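Local coordinates for L-lactate dehydrogenase (PDB 4UUL), which reduces pyruvate to L-lactate with NADH, as a lactate dehydrogenase of the malate dehydrogenase type 2 family, at residues W183-Q196 with N306-L320. The protein carries 1 engineered substitution. Numbering follows the deposited sequence. Where two conformers were deposited one is given.
Sequences WGNHGESMVADLTQ and NDWLREKLDFTEKDL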
ATOM      1  N   TRP B 183     -24.152   8.367   8.401  1.00 12.32           N
ATOM      2  CA  TRP B 183     -24.706   8.049   9.709  1.00 12.35           C
ATOM      3  C   TRP B 183     -25.278   6.618   9.739  1.00 12.45           C
ATOM      4  O   TRP B 183     -25.807   6.138   8.728  1.00 12.72           O
ATOM      5  CB  TRP B 183     -25.891   8.963  10.071  1.00 14.28           C
ATOM      6  CG  TRP B 183     -25.746  10.442  10.032  1.00 13.34           C
ATOM      7  CD1 TRP B 183     -25.767  11.243   8.930  1.00 13.76           C
ATOM      8  CD2 TRP B 183     -25.704  11.317  11.164  1.00 13.81           C
ATOM      9  NE1 TRP B 183     -25.736  12.566   9.306  1.00 14.10           N
ATOM     10  CE2 TRP B 183     -25.704  12.640  10.677  1.00 14.32           C
ATOM     11  CE3 TRP B 183     -25.660  11.105  12.550  1.00 13.82           C
ATOM     12  CZ2 TRP B 183     -25.685  13.739  11.522  1.00 16.02           C
ATOM     13  CZ3 TRP B 183     -25.697  12.210  13.390  1.00 14.89           C
ATOM     14  CH2 TRP B 183     -25.690  13.496  12.869  1.00 15.36           C
ATOM     15  N   GLY B 184     -25.264   6.019  10.919  1.00 11.60           N
ATOM     16  CA  GLY B 184     -26.063   4.835  11.155  1.00 12.33           C
ATOM     17  C   GLY B 184     -25.356   3.556  10.820  1.00 12.12           C
ATOM     18  O   GLY B 184     -24.179   3.345  11.157  1.00 12.55           O
ATOM     19  N   ASN B 185     -26.098   2.676  10.172  1.00 12.60           N
ATOM     20  CA  ASN B 185     -25.631   1.333   9.785  1.00 12.78           C
ATOM     21  C   ASN B 185     -24.968   1.380   8.423  1.00 15.18           C
ATOM     22  O   ASN B 185     -25.192   2.232   7.647  1.00 16.97           O
ATOM     23  CB  ASN B 185     -26.829   0.383   9.723  1.00 12.66           C
ATOM     24  CG  ASN B 185     -26.451  -1.078   9.822  1.00 14.06           C
ATOM     25  OD1 ASN B 185     -25.247  -1.406   9.992  1.00 14.20           O
ATOM     26  ND2 ASN B 185     -27.440  -1.972   9.665  1.00 16.29           N
ATOM     27  N   HIS B 186     -24.254   0.330   8.101  1.00 19.69           N
ATOM     28  CA  HIS B 186     -24.049  -0.100   6.647  1.00 20.57           C
ATOM     29  C   HIS B 186     -25.263  -0.750   6.091  1.00 22.97           C
ATOM     30  O   HIS B 186     -26.259  -0.937   6.801  1.00 25.80           O
ATOM     31  CB  HIS B 186     -22.889  -1.021   6.529  1.00 20.35           C
ATOM     32  CG  HIS B 186     -21.624  -0.223   6.441  1.00 22.66           C
ATOM     33  ND1 HIS B 186     -20.651  -0.250   7.405  1.00 27.07           N
ATOM     34  CD2 HIS B 186     -21.207   0.690   5.525  1.00 24.05           C
ATOM     35  CE1 HIS B 186     -19.645   0.529   7.043  1.00 23.28           C
ATOM     36  NE2 HIS B 186     -20.005   1.184   5.957  1.00 24.32           N
ATOM     37  N   GLY B 187     -25.229  -1.120   4.845  1.00 23.78           N
ATOM     38  CA  GLY B 187     -26.347  -1.742   4.183  1.00 26.60           C
ATOM     39  C   GLY B 187     -27.264  -0.696   3.697  1.00 23.81           C
ATOM     40  O   GLY B 187     -26.933   0.520   3.645  1.00 25.69           O
ATOM     41  N   GLU B 188     -28.447  -1.181   3.377  1.00 26.56           N
ATOM     42  CA  GLU B 188     -29.489  -0.416   2.778  1.00 29.07           C
ATOM     43  C   GLU B 188     -29.862   0.788   3.593  1.00 24.96           C
ATOM     44  O   GLU B 188     -30.297   1.743   3.001  1.00 26.36           O
ATOM     45  CB  GLU B 188     -30.715  -1.316   2.529  1.00 33.94           C
ATOM     46  CG  GLU B 188     -30.491  -2.391   1.462  1.00 44.49           C
ATOM     47  CD  GLU B 188     -31.725  -3.228   1.179  1.00 53.75           C
ATOM     48  OE1 GLU B 188     -32.779  -2.985   1.811  1.00 58.27           O
ATOM     49  OE2 GLU B 188     -31.635  -4.128   0.322  1.00 56.54           O
ATOM     50  N   SER B 189     -29.737   0.760   4.927  1.00 19.43           N
ATOM     51  CA  SER B 189     -30.225   1.854   5.719  1.00 17.41           C
ATOM     52  C   SER B 189     -29.229   2.984   5.961  1.00 14.95           C
ATOM     53  O   SER B 189     -29.542   3.962   6.603  1.00 13.85           O
ATOM     54  CB  SER B 189     -30.787   1.380   7.068  1.00 15.60           C
ATOM     55  OG  SER B 189     -29.765   1.046   7.953  1.00 14.44           O
ATOM     56  N   MET B 190     -27.984   2.851   5.498  0.83 15.22           N
ATOM     57  CA  MET B 190     -26.965   3.863   5.726  0.83 14.27           C
ATOM     58  C   MET B 190     -27.469   5.208   5.240  0.83 14.35           C
ATOM     59  O   MET B 190     -28.113   5.327   4.197  0.83 16.57           O
ATOM     60  CB  MET B 190     -25.745   3.528   4.927  0.83 16.85           C
ATOM     61  CG  MET B 190     -24.499   4.268   5.274  0.83 18.47           C
ATOM     62  SD  MET B 190     -23.059   3.756   4.304  0.83 24.67           S
ATOM     63  CE  MET B 190     -23.553   4.195   2.643  0.83 23.61           C
ATOM     64  N   VAL B 191     -27.136   6.253   5.998  1.00 14.10           N
ATOM     65  CA  VAL B 191     -27.579   7.602   5.677  1.00 14.03           C
ATOM     66  C   VAL B 191     -26.374   8.404   5.144  1.00 14.72           C
ATOM     67  O   VAL B 191     -25.489   8.788   5.921  1.00 15.63           O
ATOM     68  CB  VAL B 191     -28.169   8.306   6.912  1.00 15.61           C
ATOM     69  CG1 VAL B 191     -28.761   9.625   6.432  1.00 18.35           C
ATOM     70  CG2 VAL B 191     -29.212   7.449   7.596  1.00 17.17           C
ATOM     71  N   ALA B 192     -26.339   8.655   3.839  1.00 15.40           N
ATOM     72  CA  ALA B 192     -25.289   9.494   3.234  1.00 15.13           C
ATOM     73  C   ALA B 192     -25.886  10.916   3.208  1.00 15.75           C
ATOM     74  O   ALA B 192     -26.673  11.286   2.322  1.00 18.19           O
ATOM     75  CB  ALA B 192     -24.932   8.972   1.843  1.00 18.23           C
ATOM     76  N   ASP B 193     -25.543  11.677   4.218  1.00 15.04           N
ATOM     77  CA  ASP B 193     -26.149  12.968   4.499  1.00 15.26           C
ATOM     78  C   ASP B 193     -25.357  14.116   3.889  1.00 14.71           C
ATOM     79  O   ASP B 193     -24.162  14.308   4.211  1.00 15.47           O
ATOM     80  CB  ASP B 193     -26.185  13.130   6.012  1.00 16.24           C
ATOM     81  CG  ASP B 193     -26.743  14.472   6.493  1.00 17.00           C
ATOM     82  OD1 ASP B 193     -27.516  15.109   5.759  1.00 18.19           O
ATOM     83  OD2 ASP B 193     -26.403  14.843   7.643  1.00 15.65           O
ATOM     84  N   LEU B 194     -25.994  14.836   2.984  1.00 16.07           N
ATOM     85  CA  LEU B 194     -25.463  16.035   2.388  1.00 17.03           C
ATOM     86  C   LEU B 194     -26.070  17.290   2.951  1.00 18.50           C
ATOM     87  O   LEU B 194     -25.740  18.378   2.465  1.00 19.50           O
ATOM     88  CB  LEU B 194     -25.660  16.003   0.873  1.00 17.22           C
ATOM     89  CG  LEU B 194     -24.979  14.850   0.139  1.00 17.97           C
ATOM     90  CD1 LEU B 194     -25.155  14.970  -1.390  1.00 19.58           C
ATOM     91  CD2 LEU B 194     -23.487  14.660   0.543  1.00 18.77           C
ATOM     92  N   THR B 195     -26.991  17.177   3.898  1.00 17.32           N
ATOM     93  CA  THR B 195     -27.746  18.363   4.366  1.00 18.73           C
ATOM     94  C   THR B 195     -26.953  19.355   5.207  1.00 20.58           C
ATOM     95  O   THR B 195     -27.405  20.485   5.380  1.00 21.46           O
ATOM     96  CB  THR B 195     -29.035  17.991   5.098  1.00 19.35           C
ATOM     97  OG1 THR B 195     -28.724  17.397   6.340  1.00 20.49           O
ATOM     98  CG2 THR B 195     -29.875  17.059   4.278  1.00 20.45           C
ATOM     99  N   GLN B 196     -25.783  18.946   5.717  1.00 17.89           N
ATOM    100  CA  GLN B 196     -24.891  19.860   6.421  1.00 18.14           C
ATOM    101  C   GLN B 196     -23.833  20.434   5.493  1.00 18.61           C
ATOM    102  O   GLN B 196     -23.177  21.410   5.834  1.00 20.93           O
ATOM    103  CB  GLN B 196     -24.110  19.171   7.529  1.00 18.00           C
ATOM    104  CG  GLN B 196     -24.785  17.974   8.194  1.00 18.00           C
ATOM    105  CD  GLN B 196     -26.012  18.332   9.007  1.00 18.46           C
ATOM    106  OE1 GLN B 196     -26.176  19.477   9.526  1.00 19.82           O
ATOM    107  NE2 GLN B 196     -26.858  17.338   9.200  1.00 18.45           N
ATOM    108  N   ASN B 306     -33.008  17.895  10.004  1.00 20.72           N
ATOM    109  CA  ASN B 306     -34.243  18.258   9.335  1.00 21.07           C
ATOM    110  C   ASN B 306     -35.157  17.039   9.296  1.00 20.49           C
ATOM    111  O   ASN B 306     -34.809  15.968   9.783  1.00 19.77           O
ATOM    112  CB  ASN B 306     -34.049  18.937   7.959  1.00 22.89           C
ATOM    113  CG  ASN B 306     -33.469  18.028   6.908  1.00 24.11           C
ATOM    114  OD1 ASN B 306     -33.364  16.802   7.064  1.00 22.18           O
ATOM    115  ND2 ASN B 306     -33.044  18.633   5.814  1.00 26.13           N
ATOM    116  N   ASP B 307     -36.366  17.196   8.787  1.00 21.45           N
ATOM    117  CA  ASP B 307     -37.338  16.107   8.825  1.00 23.13           C
ATOM    118  C   ASP B 307     -36.839  14.906   8.041  1.00 22.15           C
ATOM    119  O   ASP B 307     -37.001  13.779   8.464  1.00 21.23           O
ATOM    120  CB  ASP B 307     -38.716  16.552   8.277  1.00 27.25           C
ATOM    121  CG  ASP B 307     -39.428  17.496   9.188  1.00 30.51           C
ATOM    122  OD1 ASP B 307     -39.044  17.605  10.365  1.00 32.23           O
ATOM    123  OD2 ASP B 307     -40.386  18.127   8.719  1.00 35.64           O
ATOM    124  N   TRP B 308     -36.200  15.130   6.909  1.00 21.59           N
ATOM    125  CA  TRP B 308     -35.644  14.044   6.121  1.00 21.09           C
ATOM    126  C   TRP B 308     -34.611  13.271   6.921  1.00 18.26           C
ATOM    127  O   TRP B 308     -34.672  12.043   7.027  1.00 18.21           O
ATOM    128  CB  TRP B 308     -35.010  14.572   4.828  1.00 21.15           C
ATOM    129  CG  TRP B 308     -34.285  13.503   4.035  1.00 20.48           C
ATOM    130  CD1 TRP B 308     -34.836  12.651   3.126  1.00 21.39           C
ATOM    131  CD2 TRP B 308     -32.885  13.168   4.093  1.00 18.85           C
ATOM    132  NE1 TRP B 308     -33.873  11.793   2.624  1.00 21.36           N
ATOM    133  CE2 TRP B 308     -32.676  12.093   3.198  1.00 20.37           C
ATOM    134  CE3 TRP B 308     -31.810  13.663   4.815  1.00 19.63           C
ATOM    135  CZ2 TRP B 308     -31.432  11.518   2.991  1.00 19.91           C
ATOM    136  CZ3 TRP B 308     -30.552  13.095   4.590  1.00 19.89           C
ATOM    137  CH2 TRP B 308     -30.398  12.018   3.709  1.00 19.26           C
ATOM    138  N   LEU B 309     -33.678  13.974   7.532  1.00 17.69           N
ATOM    139  CA  LEU B 309     -32.622  13.314   8.280  1.00 17.25           C
ATOM    140  C   LEU B 309     -33.181  12.603   9.487  1.00 16.06           C
ATOM    141  O   LEU B 309     -32.743  11.489   9.829  1.00 16.46           O
ATOM    142  CB  LEU B 309     -31.508  14.317   8.655  1.00 17.19           C
ATOM    143  CG  LEU B 309     -30.302  13.667   9.366  1.00 15.78           C
ATOM    144  CD1 LEU B 309     -29.682  12.499   8.571  1.00 17.22           C
ATOM    145  CD2 LEU B 309     -29.238  14.722   9.662  1.00 17.25           C
ATOM    146  N   ARG B 310     -34.170  13.196  10.142  1.00 17.16           N
ATOM    147  CA  ARG B 310     -34.753  12.554  11.339  1.00 17.31           C
ATOM    148  C   ARG B 310     -35.297  11.182  10.968  1.00 16.47           C
ATOM    149  O   ARG B 310     -35.066  10.192  11.649  1.00 17.05           O
ATOM    150  CB  ARG B 310     -35.881  13.423  11.902  1.00 17.93           C
ATOM    151  CG  ARG B 310     -36.571  12.889  13.191  1.00 18.95           C
ATOM    152  CD  ARG B 310     -35.659  13.044  14.376  1.00 20.52           C
ATOM    153  NE  ARG B 310     -34.824  11.871  14.571  1.00 18.46           N
ATOM    154  CZ  ARG B 310     -33.691  11.868  15.268  1.00 17.95           C
ATOM    155  NH1 ARG B 310     -33.201  12.991  15.788  1.00 19.14           N
ATOM    156  NH2 ARG B 310     -33.013  10.763  15.424  1.00 19.01           N
ATOM    157  N   GLU B 311     -36.057  11.127   9.884  0.62 16.36           N
ATOM    158  CA  GLU B 311     -36.654   9.896   9.437  0.62 16.76           C
ATOM    159  C   GLU B 311     -35.566   8.881   9.067  0.62 15.66           C
ATOM    160  O   GLU B 311     -35.653   7.709   9.435  0.62 15.84           O
ATOM    161  CB  GLU B 311     -37.637  10.156   8.277  0.62 22.14           C
ATOM    162  CG  GLU B 311     -38.381   8.909   7.787  0.62 33.89           C
ATOM    163  CD  GLU B 311     -39.373   9.189   6.669  0.62 46.53           C
ATOM    164  OE1 GLU B 311     -39.716  10.373   6.445  0.62 48.94           O
ATOM    165  OE2 GLU B 311     -39.821   8.214   6.020  0.62 51.14           O
ATOM    166  N   LYS B 312     -34.530   9.315   8.372  1.00 15.83           N
ATOM    167  CA  LYS B 312     -33.465   8.406   7.974  1.00 15.48           C
ATOM    168  C   LYS B 312     -32.719   7.846   9.195  1.00 13.38           C
ATOM    169  O   LYS B 312     -32.395   6.678   9.232  1.00 14.15           O
ATOM    170  CB  LYS B 312     -32.457   9.109   7.055  1.00 16.62           C
ATOM    171  CG  LYS B 312     -32.944   9.506   5.706  1.00 18.60           C
ATOM    172  CD  LYS B 312     -33.382   8.341   4.857  1.00 23.73           C
ATOM    173  CE  LYS B 312     -32.200   7.615   4.301  1.00 26.10           C
ATOM    174  NZ  LYS B 312     -32.647   6.454   3.452  1.00 29.92           N
ATOM    175  N   LEU B 313     -32.423   8.716  10.148  1.00 14.38           N
ATOM    176  CA  LEU B 313     -31.762   8.316  11.384  1.00 13.81           C
ATOM    177  C   LEU B 313     -32.598   7.314  12.168  1.00 13.23           C
ATOM    178  O   LEU B 313     -32.102   6.330  12.677  1.00 14.48           O
ATOM    179  CB  LEU B 313     -31.425   9.524  12.292  1.00 14.88           C
ATOM    180  CG  LEU B 313     -30.355  10.471  11.774  1.00 15.00           C
ATOM    181  CD1 LEU B 313     -30.211  11.652  12.717  1.00 17.55           C
ATOM    182  CD2 LEU B 313     -29.016   9.779  11.626  1.00 17.24           C
ATOM    183  N   ASP B 314     -33.896   7.575  12.254  1.00 13.89           N
ATOM    184  CA  ASP B 314     -34.792   6.684  12.975  1.00 15.07           C
ATOM    185  C   ASP B 314     -34.851   5.323  12.305  1.00 14.13           C
ATOM    186  O   ASP B 314     -34.875   4.286  12.962  1.00 14.46           O
ATOM    187  CB  ASP B 314     -36.182   7.313  13.044  1.00 15.78           C
ATOM    188  CG  ASP B 314     -36.235   8.569  13.905  1.00 18.63           C
ATOM    189  OD1 ASP B 314     -35.302   8.847  14.680  1.00 18.84           O
ATOM    190  OD2 ASP B 314     -37.257   9.297  13.751  1.00 20.31           O
ATOM    191  N   PHE B 315     -34.882   5.307  10.980  1.00 13.94           N
ATOM    192  CA  PHE B 315     -34.996   4.042  10.262  1.00 13.93           C
ATOM    193  C   PHE B 315     -33.717   3.212  10.453  1.00 13.72           C
ATOM    194  O   PHE B 315     -33.761   1.998  10.654  1.00 14.19           O
ATOM    195  CB  PHE B 315     -35.220   4.311   8.774  1.00 15.94           C
ATOM    196  CG  PHE B 315     -35.459   3.108   7.954  1.00 18.46           C
ATOM    197  CD1 PHE B 315     -36.742   2.598   7.807  1.00 21.61           C
ATOM    198  CD2 PHE B 315     -34.429   2.495   7.288  1.00 19.60           C
ATOM    199  CE1 PHE B 315     -36.981   1.490   7.017  1.00 23.84           C
ATOM    200  CE2 PHE B 315     -34.634   1.360   6.518  1.00 21.66           C
ATOM    201  CZ  PHE B 315     -35.929   0.860   6.364  1.00 23.27           C
ATOM    202  N   THR B 316     -32.532   3.836  10.367  1.00 13.11           N
ATOM    203  CA  THR B 316     -31.274   3.100  10.499  1.00 13.41           C
ATOM    204  C   THR B 316     -31.065   2.699  11.951  1.00 12.60           C
ATOM    205  O   THR B 316     -30.542   1.611  12.231  1.00 13.81           O
ATOM    206  CB  THR B 316     -30.106   3.871   9.887  1.00 13.50           C
ATOM    207  OG1 THR B 316     -28.981   2.979   9.750  1.00 13.91           O
ATOM    208  CG2 THR B 316     -29.664   5.043  10.759  1.00 13.43           C
ATOM    209  N   GLU B 317     -31.514   3.496  12.910  1.00 13.39           N
ATOM    210  CA  GLU B 317     -31.504   3.091  14.310  1.00 14.13           C
ATOM    211  C   GLU B 317     -32.321   1.831  14.527  1.00 13.56           C
ATOM    212  O   GLU B 317     -31.877   0.853  15.140  1.00 13.28           O
ATOM    213  CB  GLU B 317     -32.038   4.221  15.181  1.00 14.03           C
ATOM    214  CG  GLU B 317     -32.215   3.912  16.675  1.00 16.37           C
ATOM    215  CD  GLU B 317     -32.965   5.020  17.370  1.00 17.82           C
ATOM    216  OE1 GLU B 317     -34.057   5.386  16.927  1.00 22.75           O
ATOM    217  OE2 GLU B 317     -32.476   5.494  18.339  1.00 21.18           O
ATOM    218  N   LYS B 318     -33.548   1.842  14.008  1.00 13.31           N
ATOM    219  CA  LYS B 318     -34.429   0.675  14.124  1.00 14.57           C
ATOM    220  C   LYS B 318     -33.752  -0.559  13.494  1.00 13.55           C
ATOM    221  O   LYS B 318     -33.758  -1.661  14.047  1.00 13.92           O
ATOM    222  CB  LYS B 318     -35.783   0.992  13.439  1.00 14.83           C
ATOM    223  CG  LYS B 318     -36.768  -0.147  13.497  1.00 17.80           C
ATOM    224  CD  LYS B 318     -38.129   0.328  12.921  1.00 19.83           C
ATOM    225  CE  LYS B 318     -39.219  -0.725  12.887  1.00 23.61           C
ATOM    226  NZ  LYS B 318     -38.896  -1.849  12.053  1.00 27.43           N
ATOM    227  N   ASP B 319     -33.133  -0.374  12.325  1.00 13.38           N
ATOM    228  CA  ASP B 319     -32.430  -1.445  11.622  1.00 14.30           C
ATOM    229  C   ASP B 319     -31.318  -2.023  12.492  1.00 12.75           C
ATOM    230  O   ASP B 319     -31.201  -3.255  12.625  1.00 13.52           O
ATOM    231  CB  ASP B 319     -31.858  -0.873  10.340  1.00 14.51           C
ATOM    232  CG  ASP B 319     -31.186  -1.841   9.477  1.00 15.75           C
ATOM    233  OD1 ASP B 319     -31.635  -2.984   9.380  1.00 17.60           O
ATOM    234  OD2 ASP B 319     -30.172  -1.463   8.815  1.00 16.45           O
ATOM    235  N   LEU B 320     -30.528  -1.174  13.139  1.00 12.72           N
ATOM    236  CA  LEU B 320     -29.443  -1.676  13.992  1.00 13.10           C
ATOM    237  C   LEU B 320     -29.950  -2.452  15.175  1.00 12.32           C
ATOM    238  O   LEU B 320     -29.369  -3.482  15.512  1.00 13.32           O
ATOM    239  CB  LEU B 320     -28.565  -0.528  14.430  1.00 12.63           C
ATOM    240  CG  LEU B 320     -27.601  -0.035  13.358  1.00 13.08           C
ATOM    241  CD1 LEU B 320     -27.188   1.402  13.659  1.00 12.74           C
ATOM    242  CD2 LEU B 320     -26.417  -0.946  13.270  1.00 13.86           C
TER
HETATM  243  O   HOH W   1     -29.002  -1.717   6.372  1.00 22.28           O
HETATM  244  O   HOH W   2     -30.532   4.526   3.301  1.00 24.94           O
HETATM  245  O   HOH W   3     -32.055   5.112   6.902  1.00 16.66           O
HETATM  246  O   HOH W   4     -30.481  18.052   8.362  1.00 20.66           O
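Strand 191-193 runs alongside helix 307-320, nearly antiparallel to it (154°) with the axes 9.5 Å apart, so that Ser189 faces Thr316, Val191 Lys312 and Asp193 Leu309. The backbones come closest at Ser189 and Thr316, whose short hydroxyl side chains allow the approach; Ser189 OG and Thr316 OG1 stand 2.8 Å apart. A chi1 of -166° places Thr316 OG1 to accept from Asn185 N (2.9 Å) and lays CG2 on Gly184 CA, which lacks a side chain and has a positive phi (89°). Asp319 OD2 takes Ser189 OG (2.7 Å) and the amide Asn185 ND2 (2.9 Å) from opposite faces of its carboxylate.

In this C-terminal domain of the LDH/MDH fold, the long last helix packs against the loop carrying His186, the predicted proton acceptor, through Asn185, Ser189 and a water between His186 O and Asp319 OD2. His186 ND1 and NE2 hydrogen-bond Asp132 and Asp158.

Farther along, branched Val191 touches Leu309 CD1 and Trp308 CH2 with CG1, and Lys312 CB and O with CG2. Leu309 CD1 also sits over one face of the Trp183 indole, a CH-pi contact. Leu313 CD2 approaches Trp183 CB to 3.6 Å. The buried carboxylate of Asp193 is well satisfied: OD2 accepts from Trp183 NE1 (2.9 Å) and Gln196 NE2, which also bonds Lys304 O, and OD1 from Thr195 N in an Asx turn and from Thr195 OG1. Asn306 caps the helix, OD1 receiving Leu309 N (2.9 Å), and a water joins Asn306 N to Thr195 OG1.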